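Local coordinates for mitochondrial antiviral signaling protein (MAVS) (Equus caballus, PDB 4O9L), which probably relays antiviral innate immune signals at mitochondria, through a caspase recruitment domain (CARD) that assembles into prion-like filaments, at residues A[8-13]-A[92-97]; A[23-28]-A[56-61]; A[28-33]-A[80-85]; A[32-37]-A[72-77]. The protein carries 1 engineered substitution. One frame throughout, in Å; residues are numbered along the deposited sequence.

Contact 1 (A[8-13]-A[92-97]); sequences EDKTFQ and ARIYHS
Lys10 and Thr11 of helix 6-17 meet Ile94, Tyr95 and Ser97 at the C-terminal end of the chain. The lysine chain leaves with CG anti to the backbone N (chi1 171°), which carries CG over Ile94 CG2 at 3.7 Å and CD past Ile94 O; a bend at chi3 (-59°) then turns NZ toward Ser97. There Lys10 NZ donates to Ser97 O at 3.0 Å, arriving from well above the carbonyl plane. Beside it, Thr11 OG1 lies 3.4 Å from Tyr95 CA and at the edge of the Tyr95 ring, near the ring plane. The hydroxyl is bonded back to Ala7 O in its own helix, so toward the tyrosine it makes only packing contact. These pairs join the first and last helices, 6-17 and 85-96, of the CARD, a helical bundle of the death fold; the segment axes here approach to 8.4 Å at 139°, nearer antiparallel than parallel. One shell out, Ser97 OG donates to Ile94 O at 2.6 Å, in the carbonyl plane and on a lone pair, while Ser97 N shares that acceptor. Tyr95 OH is hydrogen-bonded to His73 NE2 of helix 71-81, and the two rings meet edge-to-face.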
loop_
_atom_site.group_PDB
_atom_site.type_symbol
_atom_site.label_atom_id
_atom_site.label_comp_id
_atom_site.label_asym_id
_atom_site.label_seq_id
_atom_site.Cartn_x
_atom_site.Cartn_y
_atom_site.Cartn_z
ATOM N N GLU A 8 5.955 0.973 11.513
ATOM C CA GLU A 8 5.901 0.623 10.090
ATOM C C GLU A 8 5.972 -0.884 9.864
ATOM O O GLU A 8 5.182 -1.443 9.115
ATOM C CB GLU A 8 7.010 1.348 9.304
ATOM C CG GLU A 8 6.641 2.786 8.933
ATOM C CD GLU A 8 7.797 3.557 8.323
ATOM O OE1 GLU A 8 8.968 3.246 8.641
ATOM O OE2 GLU A 8 7.533 4.472 7.520
ATOM N N ASP A 9 6.925 -1.530 10.515
ATOM C CA ASP A 9 7.102 -2.973 10.389
ATOM C C ASP A 9 5.862 -3.729 10.854
ATOM O O ASP A 9 5.397 -4.662 10.182
ATOM C CB ASP A 9 8.310 -3.414 11.208
ATOM C CG ASP A 9 8.440 -4.923 11.279
ATOM O OD1 ASP A 9 8.705 -5.546 10.237
ATOM O OD2 ASP A 9 8.283 -5.487 12.383
ATOM N N LYS A 10 5.332 -3.317 12.002
ATOM C CA LYS A 10 4.118 -3.910 12.562
ATOM C C LYS A 10 2.962 -3.791 11.579
ATOM O O LYS A 10 2.176 -4.733 11.395
ATOM C CB LYS A 10 3.755 -3.211 13.876
ATOM C CG LYS A 10 2.396 -3.596 14.430
ATOM C CD LYS A 10 2.112 -2.875 15.743
ATOM C CE LYS A 10 3.175 -3.193 16.798
ATOM N NZ LYS A 10 3.213 -2.132 17.848
ATOM N N THR A 11 2.874 -2.633 10.936
ATOM C CA THR A 11 1.837 -2.388 9.941
ATOM C C THR A 11 2.039 -3.276 8.709
ATOM O O THR A 11 1.096 -3.918 8.245
ATOM C CB THR A 11 1.788 -0.905 9.526
ATOM O OG1 THR A 11 1.615 -0.094 10.694
ATOM C CG2 THR A 11 0.615 -0.640 8.547
ATOM N N PHE A 12 3.268 -3.328 8.196
ATOM C CA PHE A 12 3.551 -4.186 7.055
ATOM C C PHE A 12 3.205 -5.647 7.362
ATOM O O PHE A 12 2.624 -6.352 6.530
ATOM C CB PHE A 12 5.010 -4.059 6.611
ATOM C CG PHE A 12 5.337 -4.899 5.405
ATOM C CD1 PHE A 12 5.054 -4.435 4.127
ATOM C CD2 PHE A 12 5.902 -6.157 5.552
ATOM C CE1 PHE A 12 5.336 -5.216 3.004
ATOM C CE2 PHE A 12 6.183 -6.948 4.439
ATOM C CZ PHE A 12 5.912 -6.482 3.171
ATOM N N GLN A 13 3.549 -6.097 8.562
ATOM C CA GLN A 13 3.291 -7.482 8.935
ATOM C C GLN A 13 1.796 -7.760 9.059
ATOM O O GLN A 13 1.320 -8.849 8.725
ATOM C CB GLN A 13 4.031 -7.842 10.230
ATOM C CG GLN A 13 5.564 -7.761 10.119
ATOM C CD GLN A 13 6.131 -8.576 8.956
ATOM O OE1 GLN A 13 5.649 -9.672 8.650
ATOM N NE2 GLN A 13 7.167 -8.042 8.308
ATOM N N ALA A 92 -4.470 2.435 10.267
ATOM C CA ALA A 92 -4.096 3.438 11.262
ATOM C C ALA A 92 -4.135 2.865 12.681
ATOM O O ALA A 92 -3.292 3.197 13.518
ATOM C CB ALA A 92 -4.996 4.652 11.169
ATOM N N ARG A 93 -5.137 2.036 12.960
ATOM C CA ARG A 93 -5.263 1.435 14.286
ATOM C C ARG A 93 -4.046 0.550 14.609
ATOM O O ARG A 93 -3.499 0.617 15.716
ATOM C CB ARG A 93 -6.578 0.660 14.392
ATOM C CG ARG A 93 -6.894 0.104 15.767
ATOM C CD ARG A 93 -7.960 -0.975 15.640
ATOM N NE ARG A 93 -7.760 -1.736 14.408
ATOM C CZ ARG A 93 -7.095 -2.887 14.325
ATOM N NH1 ARG A 93 -6.960 -3.486 13.147
ATOM N NH2 ARG A 93 -6.573 -3.442 15.416
ATOM N N ILE A 94 -3.601 -0.254 13.643
ATOM C CA ILE A 94 -2.408 -1.091 13.855
ATOM C C ILE A 94 -1.152 -0.232 14.049
ATOM O O ILE A 94 -0.361 -0.471 14.962
ATOM C CB ILE A 94 -2.183 -2.089 12.693
ATOM C CG1 ILE A 94 -3.314 -3.123 12.655
ATOM C CG2 ILE A 94 -0.845 -2.793 12.835
ATOM C CD1 ILE A 94 -3.426 -3.966 13.925
ATOM N N TYR A 95 -0.981 0.770 13.192
ATOM C CA TYR A 95 0.182 1.648 13.248
ATOM C C TYR A 95 0.351 2.285 14.626
ATOM O O TYR A 95 1.470 2.407 15.135
ATOM C CB TYR A 95 0.054 2.735 12.189
ATOM C CG TYR A 95 1.178 3.740 12.198
ATOM C CD1 TYR A 95 2.351 3.497 11.500
ATOM C CD2 TYR A 95 1.063 4.941 12.897
ATOM C CE1 TYR A 95 3.384 4.419 11.496
ATOM C CE2 TYR A 95 2.093 5.870 12.896
ATOM C CZ TYR A 95 3.244 5.602 12.195
ATOM O OH TYR A 95 4.269 6.513 12.192
ATOM N N HIS A 96 -0.761 2.702 15.224
ATOM C CA HIS A 96 -0.708 3.382 16.521
ATOM C C HIS A 96 -0.761 2.434 17.716
ATOM O O HIS A 96 -0.687 2.887 18.861
ATOM C CB HIS A 96 -1.828 4.425 16.639
ATOM C CG HIS A 96 -1.644 5.611 15.748
ATOM N ND1 HIS A 96 -0.635 6.531 15.943
ATOM C CD2 HIS A 96 -2.327 6.031 14.654
ATOM C CE1 HIS A 96 -0.706 7.466 15.013
ATOM N NE2 HIS A 96 -1.726 7.186 14.216
ATOM N N SER A 97 -0.903 1.133 17.456
ATOM C CA SER A 97 -1.007 0.131 18.522
ATOM C C SER A 97 0.342 -0.207 19.182
ATOM O O SER A 97 1.420 0.131 18.662
ATOM C CB SER A 97 -1.665 -1.158 17.995
ATOM O OG SER A 97 -0.787 -1.887 17.139
#

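Contact 2 (A[23-28]-A[56-61]); sequences SRIHVL and DTLLEL
Val27 and Leu58 each bury about 79 Å² here, nearly three fifths of the 268 Å² lost by the two segments together. Val27 opens the short helix 27-30 and lies against the side of helix 39-66, its CA 6.3 Å from that of Leu58. Its two methyls divide the work. CG1, anti to the backbone N (chi1 168°), reaches Thr57 CG2 at 3.9 Å, while CG2 rests on the helix backbone, 3.9 Å from Leu58 N, and also touches Leu58 CB and CD1. Leu58 extends from its helix toward the loop that precedes Val27. Its CD1 branch packs on Ile25, 3.9 Å from Ile25 CG2, with the two side chains crossing at about a right angle; its CD2 branch approaches the backbone of Ser23, 4.2 Å from Ser23 CA. Leu58 CD1 is shared: Ile25 CG2 and, a little farther, Val27 CG2 both pack on it. Thr57 offers its methyl to the contact and keeps OG1 for Gly53 O in its own helix. The loop is tied by Asn54, which accepts from Val27 N and donates to Ile25 O. The contact joins the loop before helix 27-30, and that helix's first residue, to helix 39-66 of the CARD bundle. No hydrogen bond or charge pair links the two segments, so the interface between them rests on shape and burial of methyl groups.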
loop_
_atom_site.group_PDB
_atom_site.type_symbol
_atom_site.label_atom_id
_atom_site.label_comp_id
_atom_site.label_asym_id
_atom_site.label_seq_id
_atom_site.Cartn_x
_atom_site.Cartn_y
_atom_site.Cartn_z
ATOM N N SER A 23 -7.863 -7.296 -0.616
ATOM C CA SER A 23 -7.956 -7.752 -2.005
ATOM C C SER A 23 -8.814 -6.872 -2.918
ATOM O O SER A 23 -8.725 -6.969 -4.143
ATOM C CB SER A 23 -8.444 -9.200 -2.067
ATOM O OG SER A 23 -9.817 -9.279 -1.732
ATOM N N ARG A 24 -9.644 -6.016 -2.336
ATOM C CA ARG A 24 -10.519 -5.170 -3.145
ATOM C C ARG A 24 -9.909 -3.815 -3.506
ATOM O O ARG A 24 -10.555 -2.992 -4.154
ATOM C CB ARG A 24 -11.901 -5.014 -2.493
ATOM C CG ARG A 24 -12.845 -6.176 -2.818
ATOM C CD ARG A 24 -14.026 -6.247 -1.848
ATOM N NE ARG A 24 -13.579 -6.439 -0.470
ATOM C CZ ARG A 24 -13.263 -7.618 0.061
ATOM N NH1 ARG A 24 -12.856 -7.694 1.321
ATOM N NH2 ARG A 24 -13.348 -8.719 -0.672
ATOM N N ILE A 25 -8.662 -3.589 -3.102
ATOM C CA ILE A 25 -7.914 -2.454 -3.630
ATOM C C ILE A 25 -7.793 -2.703 -5.130
ATOM O O ILE A 25 -7.535 -3.834 -5.552
ATOM C CB ILE A 25 -6.505 -2.378 -2.997
ATOM C CG1 ILE A 25 -6.622 -2.108 -1.494
ATOM C CG2 ILE A 25 -5.630 -1.312 -3.684
ATOM C CD1 ILE A 25 -5.285 -2.100 -0.766
ATOM N N HIS A 26 -8.027 -1.674 -5.939
ATOM C CA HIS A 26 -7.741 -1.765 -7.362
ATOM C C HIS A 26 -6.427 -1.032 -7.590
ATOM O O HIS A 26 -6.359 0.185 -7.408
ATOM C CB HIS A 26 -8.848 -1.115 -8.189
ATOM C CG HIS A 26 -8.627 -1.207 -9.669
ATOM N ND1 HIS A 26 -9.221 -0.344 -10.568
ATOM C CD2 HIS A 26 -7.882 -2.064 -10.409
ATOM C CE1 HIS A 26 -8.849 -0.664 -11.795
ATOM N NE2 HIS A 26 -8.033 -1.703 -11.726
ATOM N N VAL A 27 -5.391 -1.766 -7.977
ATOM C CA VAL A 27 -4.046 -1.189 -8.061
ATOM C C VAL A 27 -3.983 0.073 -8.918
ATOM O O VAL A 27 -3.417 1.097 -8.507
ATOM C CB VAL A 27 -3.012 -2.227 -8.564
ATOM C CG1 VAL A 27 -1.680 -1.544 -8.942
ATOM C CG2 VAL A 27 -2.784 -3.284 -7.503
ATOM N N LEU A 28 -4.585 0.022 -10.099
ATOM C CA LEU A 28 -4.475 1.137 -11.030
ATOM C C LEU A 28 -5.106 2.399 -10.462
ATOM O O LEU A 28 -4.592 3.497 -10.652
ATOM C CB LEU A 28 -5.093 0.780 -12.382
ATOM C CG LEU A 28 -4.278 -0.149 -13.283
ATOM C CD1 LEU A 28 -4.849 -0.084 -14.712
ATOM C CD2 LEU A 28 -2.791 0.212 -13.272
ATOM N N ASP A 56 -1.337 -10.231 -8.000
ATOM C CA ASP A 56 0.117 -10.304 -7.864
ATOM C C ASP A 56 0.763 -8.925 -7.750
ATOM O O ASP A 56 1.743 -8.757 -7.016
ATOM C CB ASP A 56 0.750 -11.106 -9.007
ATOM C CG ASP A 56 0.498 -12.602 -8.881
ATOM O OD1 ASP A 56 0.419 -13.101 -7.739
ATOM O OD2 ASP A 56 0.384 -13.281 -9.924
ATOM N N THR A 57 0.209 -7.942 -8.459
ATOM C CA THR A 57 0.744 -6.576 -8.426
ATOM C C THR A 57 0.493 -5.913 -7.071
ATOM O O THR A 57 1.281 -5.087 -6.604
ATOM C CB THR A 57 0.161 -5.726 -9.574
ATOM O OG1 THR A 57 0.360 -6.434 -10.804
ATOM C CG2 THR A 57 0.859 -4.374 -9.667
ATOM N N LEU A 58 -0.596 -6.302 -6.424
ATOM C CA LEU A 58 -0.877 -5.802 -5.094
ATOM C C LEU A 58 0.207 -6.265 -4.111
ATOM O O LEU A 58 0.638 -5.496 -3.245
ATOM C CB LEU A 58 -2.271 -6.251 -4.652
ATOM C CG LEU A 58 -2.803 -5.615 -3.374
ATOM C CD1 LEU A 58 -2.879 -4.100 -3.525
ATOM C CD2 LEU A 58 -4.175 -6.202 -3.036
ATOM N N LEU A 59 0.659 -7.513 -4.249
ATOM C CA LEU A 59 1.750 -8.005 -3.412
ATOM C C LEU A 59 2.991 -7.143 -3.646
ATOM O O LEU A 59 3.658 -6.693 -2.701
ATOM C CB LEU A 59 2.051 -9.470 -3.721
ATOM C CG LEU A 59 1.003 -10.490 -3.257
ATOM C CD1 LEU A 59 1.279 -11.865 -3.836
ATOM C CD2 LEU A 59 0.951 -10.570 -1.736
ATOM N N GLU A 60 3.285 -6.892 -4.919
ATOM C CA GLU A 60 4.447 -6.096 -5.280
ATOM C C GLU A 60 4.294 -4.649 -4.805
ATOM O O GLU A 60 5.269 -4.001 -4.411
ATOM C CB GLU A 60 4.694 -6.188 -6.792
ATOM C CG GLU A 60 5.845 -5.332 -7.311
ATOM C CD GLU A 60 7.171 -5.628 -6.635
ATOM O OE1 GLU A 60 7.381 -6.767 -6.147
ATOM O OE2 GLU A 60 8.016 -4.704 -6.594
ATOM N N LEU A 61 3.064 -4.153 -4.820
ATOM C CA LEU A 61 2.789 -2.792 -4.367
ATOM C C LEU A 61 3.188 -2.588 -2.897
ATOM O O LEU A 61 3.819 -1.589 -2.544
ATOM C CB LEU A 61 1.308 -2.446 -4.568
ATOM C CG LEU A 61 0.869 -1.064 -4.056
ATOM C CD1 LEU A 61 1.691 0.040 -4.720
ATOM C CD2 LEU A 61 -0.624 -0.823 -4.289
#

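Contact 3 (A[28-33]-A[80-85]); sequences LRILPY and RACELS. Engineered in segment 28-33: Arg29 (natural residue Glu).
Helix 27-30 and the 3-10 segment 31-33 lie beside the C-terminal end of helix 71-81, with CA atoms 6.4 Å apart at Ile30 and Cys82. Helix 71-81 closes in a Schellman motif: Glu83, with positive phi, is the C-prime residue, and Leu84 N and Glu83 N return to Leu79 O and Arg80 O. The contact therefore joins two helices of the CARD bundle through the turn that leads into helix 85-96. Cys82 has the most surface covered across the contact. Its SG lies 3.6 Å from Ile30 CA, 3.5 Å from Tyr33 CD2 and against Arg29 CG. It reaches the Tyr33 ring obliquely, as a sulfur-aromatic contact. Ala81 takes the face of that ring: its CB stands 3.8 Å from the ring centroid and 18° off the normal, a CH-pi contact offset toward the CD1-CE1 rim. Ile30 also packs on Ala78 and Leu79 of helix 71-81 and on Leu61 of helix 39-66. Arg29 is an engineered residue, glutamate in the natural sequence, so its salt bridge belongs to the variant. Its chain is extended from CG to NE and passes Cys82 to Glu83, with Cys82 O over one face of the guanidinium. The two planar groups stand 75° apart. Arg29 NH1 donates to Glu83 OE2 at 2.8 Å (N-H...O 152°), on the anti side, tilted out of the carboxylate plane; NH2 adds a weak bond to the same oxygen. A water accepts from Arg29 NH2 at 3.1 Å and donates weakly to Glu83 OE2.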
loop_
_atom_site.group_PDB
_atom_site.type_symbol
_atom_site.label_atom_id
_atom_site.label_comp_id
_atom_site.label_asym_id
_atom_site.label_seq_id
_atom_site.Cartn_x
_atom_site.Cartn_y
_atom_site.Cartn_z
ATOM N N LEU A 28 -4.585 0.022 -10.099
ATOM C CA LEU A 28 -4.475 1.137 -11.030
ATOM C C LEU A 28 -5.106 2.399 -10.462
ATOM O O LEU A 28 -4.592 3.497 -10.652
ATOM C CB LEU A 28 -5.093 0.780 -12.382
ATOM C CG LEU A 28 -4.278 -0.149 -13.283
ATOM C CD1 LEU A 28 -4.849 -0.084 -14.712
ATOM C CD2 LEU A 28 -2.791 0.212 -13.272
ATOM N N ARG A 29 -6.212 2.235 -9.746
ATOM C CA ARG A 29 -6.893 3.365 -9.138
ATOM C C ARG A 29 -6.119 3.965 -7.970
ATOM O O ARG A 29 -6.116 5.178 -7.796
ATOM C CB ARG A 29 -8.293 2.960 -8.667
ATOM C CG ARG A 29 -9.048 4.092 -8.015
ATOM C CD ARG A 29 -10.458 3.691 -7.616
ATOM N NE ARG A 29 -11.176 4.842 -7.084
ATOM C CZ ARG A 29 -12.335 4.767 -6.444
ATOM N NH1 ARG A 29 -12.911 5.878 -5.992
ATOM N NH2 ARG A 29 -12.906 3.582 -6.257
ATOM N N ILE A 30 -5.456 3.131 -7.177
ATOM C CA ILE A 30 -4.795 3.638 -5.975
ATOM C C ILE A 30 -3.433 4.289 -6.248
ATOM O O ILE A 30 -3.064 5.239 -5.549
ATOM C CB ILE A 30 -4.684 2.573 -4.850
ATOM C CG1 ILE A 30 -4.451 3.267 -3.489
ATOM C CG2 ILE A 30 -3.573 1.562 -5.168
ATOM C CD1 ILE A 30 -4.600 2.352 -2.251
ATOM N N LEU A 31 -2.715 3.799 -7.267
ATOM C CA LEU A 31 -1.350 4.260 -7.577
ATOM C C LEU A 31 -1.125 5.793 -7.588
ATOM O O LEU A 31 -0.193 6.273 -6.940
ATOM C CB LEU A 31 -0.830 3.644 -8.888
ATOM C CG LEU A 31 -0.373 2.185 -8.887
ATOM C CD1 LEU A 31 0.024 1.742 -10.299
ATOM C CD2 LEU A 31 0.799 1.983 -7.931
ATOM N N PRO A 32 -1.968 6.562 -8.318
ATOM C CA PRO A 32 -1.675 7.997 -8.398
ATOM C C PRO A 32 -1.827 8.717 -7.056
ATOM O O PRO A 32 -1.329 9.839 -6.921
ATOM C CB PRO A 32 -2.731 8.523 -9.386
ATOM C CG PRO A 32 -3.298 7.313 -10.060
ATOM C CD PRO A 32 -3.193 6.219 -9.065
ATOM N N TYR A 33 -2.513 8.106 -6.092
ATOM C CA TYR A 33 -2.700 8.740 -4.786
ATOM C C TYR A 33 -1.529 8.524 -3.828
ATOM O O TYR A 33 -1.386 9.249 -2.843
ATOM C CB TYR A 33 -3.999 8.254 -4.128
ATOM C CG TYR A 33 -5.249 8.714 -4.833
ATOM C CD1 TYR A 33 -5.693 10.029 -4.713
ATOM C CD2 TYR A 33 -5.983 7.839 -5.626
ATOM C CE1 TYR A 33 -6.846 10.460 -5.368
ATOM C CE2 TYR A 33 -7.139 8.259 -6.277
ATOM C CZ TYR A 33 -7.557 9.569 -6.145
ATOM O OH TYR A 33 -8.695 9.990 -6.786
ATOM N N ARG A 80 -8.507 6.083 1.716
ATOM C CA ARG A 80 -9.650 6.983 1.864
ATOM C C ARG A 80 -10.056 7.572 0.519
ATOM O O ARG A 80 -11.243 7.657 0.187
ATOM C CB ARG A 80 -9.313 8.114 2.848
ATOM C CG ARG A 80 -9.185 7.643 4.292
ATOM C CD ARG A 80 -8.571 8.710 5.165
ATOM N NE ARG A 80 -8.445 8.274 6.555
ATOM C CZ ARG A 80 -7.612 8.829 7.431
ATOM N NH1 ARG A 80 -6.813 9.822 7.050
ATOM N NH2 ARG A 80 -7.563 8.381 8.676
ATOM N N ALA A 81 -9.066 7.970 -0.269
ATOM C CA ALA A 81 -9.346 8.594 -1.563
ATOM C C ALA A 81 -9.956 7.621 -2.580
ATOM O O ALA A 81 -10.554 8.034 -3.580
ATOM C CB ALA A 81 -8.089 9.235 -2.112
ATOM N N CYS A 82 -9.806 6.322 -2.322
ATOM C CA CYS A 82 -10.301 5.289 -3.224
ATOM C C CYS A 82 -11.460 4.511 -2.619
ATOM O O CYS A 82 -11.646 3.341 -2.966
ATOM C CB CYS A 82 -9.180 4.298 -3.594
ATOM S SG CYS A 82 -7.869 5.025 -4.606
ATOM N N GLU A 83 -12.208 5.143 -1.709
ATOM C CA GLU A 83 -13.450 4.567 -1.170
ATOM C C GLU A 83 -13.208 3.267 -0.406
ATOM O O GLU A 83 -13.968 2.302 -0.532
ATOM C CB GLU A 83 -14.463 4.333 -2.291
ATOM C CG GLU A 83 -14.819 5.602 -3.021
ATOM C CD GLU A 83 -15.874 5.430 -4.092
ATOM O OE1 GLU A 83 -17.073 5.644 -3.794
ATOM O OE2 GLU A 83 -15.497 5.083 -5.233
ATOM N N LEU A 84 -12.133 3.258 0.372
ATOM C CA LEU A 84 -11.761 2.120 1.209
ATOM C C LEU A 84 -11.365 2.628 2.600
ATOM O O LEU A 84 -10.341 2.214 3.168
ATOM C CB LEU A 84 -10.635 1.310 0.545
ATOM C CG LEU A 84 -11.052 0.503 -0.700
ATOM C CD1 LEU A 84 -9.834 -0.008 -1.472
ATOM C CD2 LEU A 84 -11.981 -0.671 -0.353
ATOM N N SER A 85 -12.185 3.531 3.142
ATOM C CA SER A 85 -11.870 4.193 4.406
ATOM C C SER A 85 -11.813 3.229 5.589
ATOM O O SER A 85 -11.130 3.501 6.573
ATOM C CB SER A 85 -12.859 5.326 4.713
ATOM O OG SER A 85 -12.678 6.418 3.831
HETATM O O HOH W 1 -15.523 2.443 -5.045
#

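Contact 4 (A[32-37]-A[72-77]); sequences PYLSCL and VHSLIG
The connection between helices 27-30 and 39-66 of the CARD, an inverse gamma turn centred on Leu34 overlapping with a type I beta turn from Leu34 to Leu37, is laid against helix 71-81 around one serine. Ser74 sends OG anti to its own backbone N (chi1 -172°) into the bend of the loop, where it sits 3.3 Å from Leu34 CA. It receives a weak hydrogen bond from Cys36 N at 3.5 Å (N-H...O 151°). Ser35 N is nearer still but badly angled for a bond. Cys36 SG lies alongside both CB and OG of Ser74, 3.6 Å from CB, while OG also faces the loop backbone. Two waters add to the joint. One donates to Ser74 O at 2.8 Å and weakly to Tyr33 O; the other bridges Ser35 OG, at 2.6 Å, and, weakly, Ser74 OG. Beside this polar patch, Leu34 CD2 rests on the helix, 3.7 Å from Leu75 CA. Leu75 itself links on to Ile15 of helix 6-17. Leu34 touches Leu61 and Ala78, and Cys36 touches Leu65 and Trp71, which places the loop between the long helix 39-66 and helix 71-81.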
loop_
_atom_site.group_PDB
_atom_site.type_symbol
_atom_site.label_atom_id
_atom_site.label_comp_id
_atom_site.label_asym_id
_atom_site.label_seq_id
_atom_site.Cartn_x
_atom_site.Cartn_y
_atom_site.Cartn_z
ATOM N N PRO A 32 -1.968 6.562 -8.318
ATOM C CA PRO A 32 -1.675 7.997 -8.398
ATOM C C PRO A 32 -1.827 8.717 -7.056
ATOM O O PRO A 32 -1.329 9.839 -6.921
ATOM C CB PRO A 32 -2.731 8.523 -9.386
ATOM C CG PRO A 32 -3.298 7.313 -10.060
ATOM C CD PRO A 32 -3.193 6.219 -9.065
ATOM N N TYR A 33 -2.513 8.106 -6.092
ATOM C CA TYR A 33 -2.700 8.740 -4.786
ATOM C C TYR A 33 -1.529 8.524 -3.828
ATOM O O TYR A 33 -1.386 9.249 -2.843
ATOM C CB TYR A 33 -3.999 8.254 -4.128
ATOM C CG TYR A 33 -5.249 8.714 -4.833
ATOM C CD1 TYR A 33 -5.693 10.029 -4.713
ATOM C CD2 TYR A 33 -5.983 7.839 -5.626
ATOM C CE1 TYR A 33 -6.846 10.460 -5.368
ATOM C CE2 TYR A 33 -7.139 8.259 -6.277
ATOM C CZ TYR A 33 -7.557 9.569 -6.145
ATOM O OH TYR A 33 -8.695 9.990 -6.786
ATOM N N LEU A 34 -0.705 7.516 -4.110
ATOM C CA LEU A 34 0.397 7.152 -3.224
ATOM C C LEU A 34 1.593 8.055 -3.486
ATOM O O LEU A 34 2.498 7.693 -4.240
ATOM C CB LEU A 34 0.773 5.675 -3.426
ATOM C CG LEU A 34 -0.352 4.694 -3.051
ATOM C CD1 LEU A 34 -0.132 3.315 -3.672
ATOM C CD2 LEU A 34 -0.481 4.562 -1.535
ATOM N N SER A 35 1.591 9.233 -2.868
ATOM C CA SER A 35 2.597 10.263 -3.135
ATOM C C SER A 35 4.014 9.859 -2.724
ATOM O O SER A 35 4.981 10.547 -3.059
ATOM C CB SER A 35 2.192 11.593 -2.472
ATOM O OG SER A 35 2.095 11.463 -1.053
ATOM N N CYS A 36 4.143 8.751 -1.994
ATOM C CA CYS A 36 5.457 8.301 -1.551
ATOM C C CYS A 36 6.177 7.535 -2.640
ATOM O O CYS A 36 7.385 7.372 -2.570
ATOM C CB CYS A 36 5.371 7.441 -0.287
ATOM S SG CYS A 36 4.511 5.871 -0.522
ATOM N N LEU A 37 5.435 7.074 -3.648
ATOM C CA LEU A 37 6.041 6.388 -4.788
ATOM C C LEU A 37 6.737 7.388 -5.719
ATOM O O LEU A 37 6.281 8.523 -5.886
ATOM C CB LEU A 37 4.980 5.590 -5.565
ATOM C CG LEU A 37 4.280 4.499 -4.754
ATOM C CD1 LEU A 37 3.236 3.755 -5.586
ATOM C CD2 LEU A 37 5.332 3.516 -4.228
ATOM N N VAL A 72 3.095 4.332 5.173
ATOM C CA VAL A 72 1.886 4.003 5.929
ATOM C C VAL A 72 0.837 5.114 5.792
ATOM O O VAL A 72 -0.325 4.858 5.502
ATOM C CB VAL A 72 2.186 3.701 7.410
ATOM C CG1 VAL A 72 0.887 3.543 8.192
ATOM C CG2 VAL A 72 3.035 2.436 7.535
ATOM N N HIS A 73 1.263 6.355 5.972
ATOM C CA HIS A 73 0.338 7.485 5.907
ATOM C C HIS A 73 -0.073 7.805 4.476
ATOM O O HIS A 73 -1.209 8.229 4.218
ATOM C CB HIS A 73 0.956 8.676 6.654
ATOM C CG HIS A 73 1.438 8.293 8.005
ATOM N ND1 HIS A 73 0.577 8.032 9.059
ATOM C CD2 HIS A 73 2.682 8.016 8.485
ATOM C CE1 HIS A 73 1.261 7.653 10.116
ATOM N NE2 HIS A 73 2.553 7.638 9.788
ATOM N N SER A 74 0.841 7.577 3.541
ATOM C CA SER A 74 0.494 7.650 2.128
ATOM C C SER A 74 -0.632 6.655 1.823
ATOM O O SER A 74 -1.647 7.020 1.227
ATOM C CB SER A 74 1.728 7.352 1.264
ATOM O OG SER A 74 1.458 7.607 -0.107
ATOM N N LEU A 75 -0.461 5.403 2.251
ATOM C CA LEU A 75 -1.474 4.368 2.018
ATOM C C LEU A 75 -2.817 4.690 2.663
ATOM O O LEU A 75 -3.864 4.516 2.044
ATOM C CB LEU A 75 -0.981 3.020 2.524
ATOM C CG LEU A 75 -1.935 1.825 2.457
ATOM C CD1 LEU A 75 -2.331 1.530 1.010
ATOM C CD2 LEU A 75 -1.237 0.609 3.100
ATOM N N ILE A 76 -2.784 5.152 3.908
ATOM C CA ILE A 76 -4.008 5.515 4.611
ATOM C C ILE A 76 -4.757 6.585 3.825
ATOM O O ILE A 76 -5.960 6.440 3.569
ATOM C CB ILE A 76 -3.716 6.003 6.049
ATOM C CG1 ILE A 76 -3.314 4.812 6.924
ATOM C CG2 ILE A 76 -4.935 6.737 6.653
ATOM C CD1 ILE A 76 -2.608 5.195 8.192
ATOM N N GLY A 77 -4.053 7.645 3.428
ATOM C CA GLY A 77 -4.675 8.700 2.631
ATOM C C GLY A 77 -5.251 8.186 1.318
ATOM O O GLY A 77 -6.353 8.569 0.894
HETATM O O HOH W 2 -2.447 9.589 0.417
HETATM O O HOH W 3 0.040 10.584 0.327
#

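Overall arrangement
From the N terminus, helix 6-17 comes first: contact 1 joins it to the end of helix 85-96 and closes nearly the whole chain, enclosing the other three. Next, contact 2 closes a shorter loop from 23-28 to helix 39-66. Contacts 3 and 4 leave from overlapping segments, sharing Pro32 and Tyr33, and both run to helix 71-81, contact 4 at its N-terminal half, contact 3 at its C-terminal end and the turn after it; each crosses contact 2 along the sequence. Leu61 of contact 2 packs on Ile30, Leu31, Leu34 and Leu37, so contacts 2, 3 and 4 meet in the interior. Contact 4 also touches contact 1, Val72 packing on Tyr95 and Ile76 on Ala92.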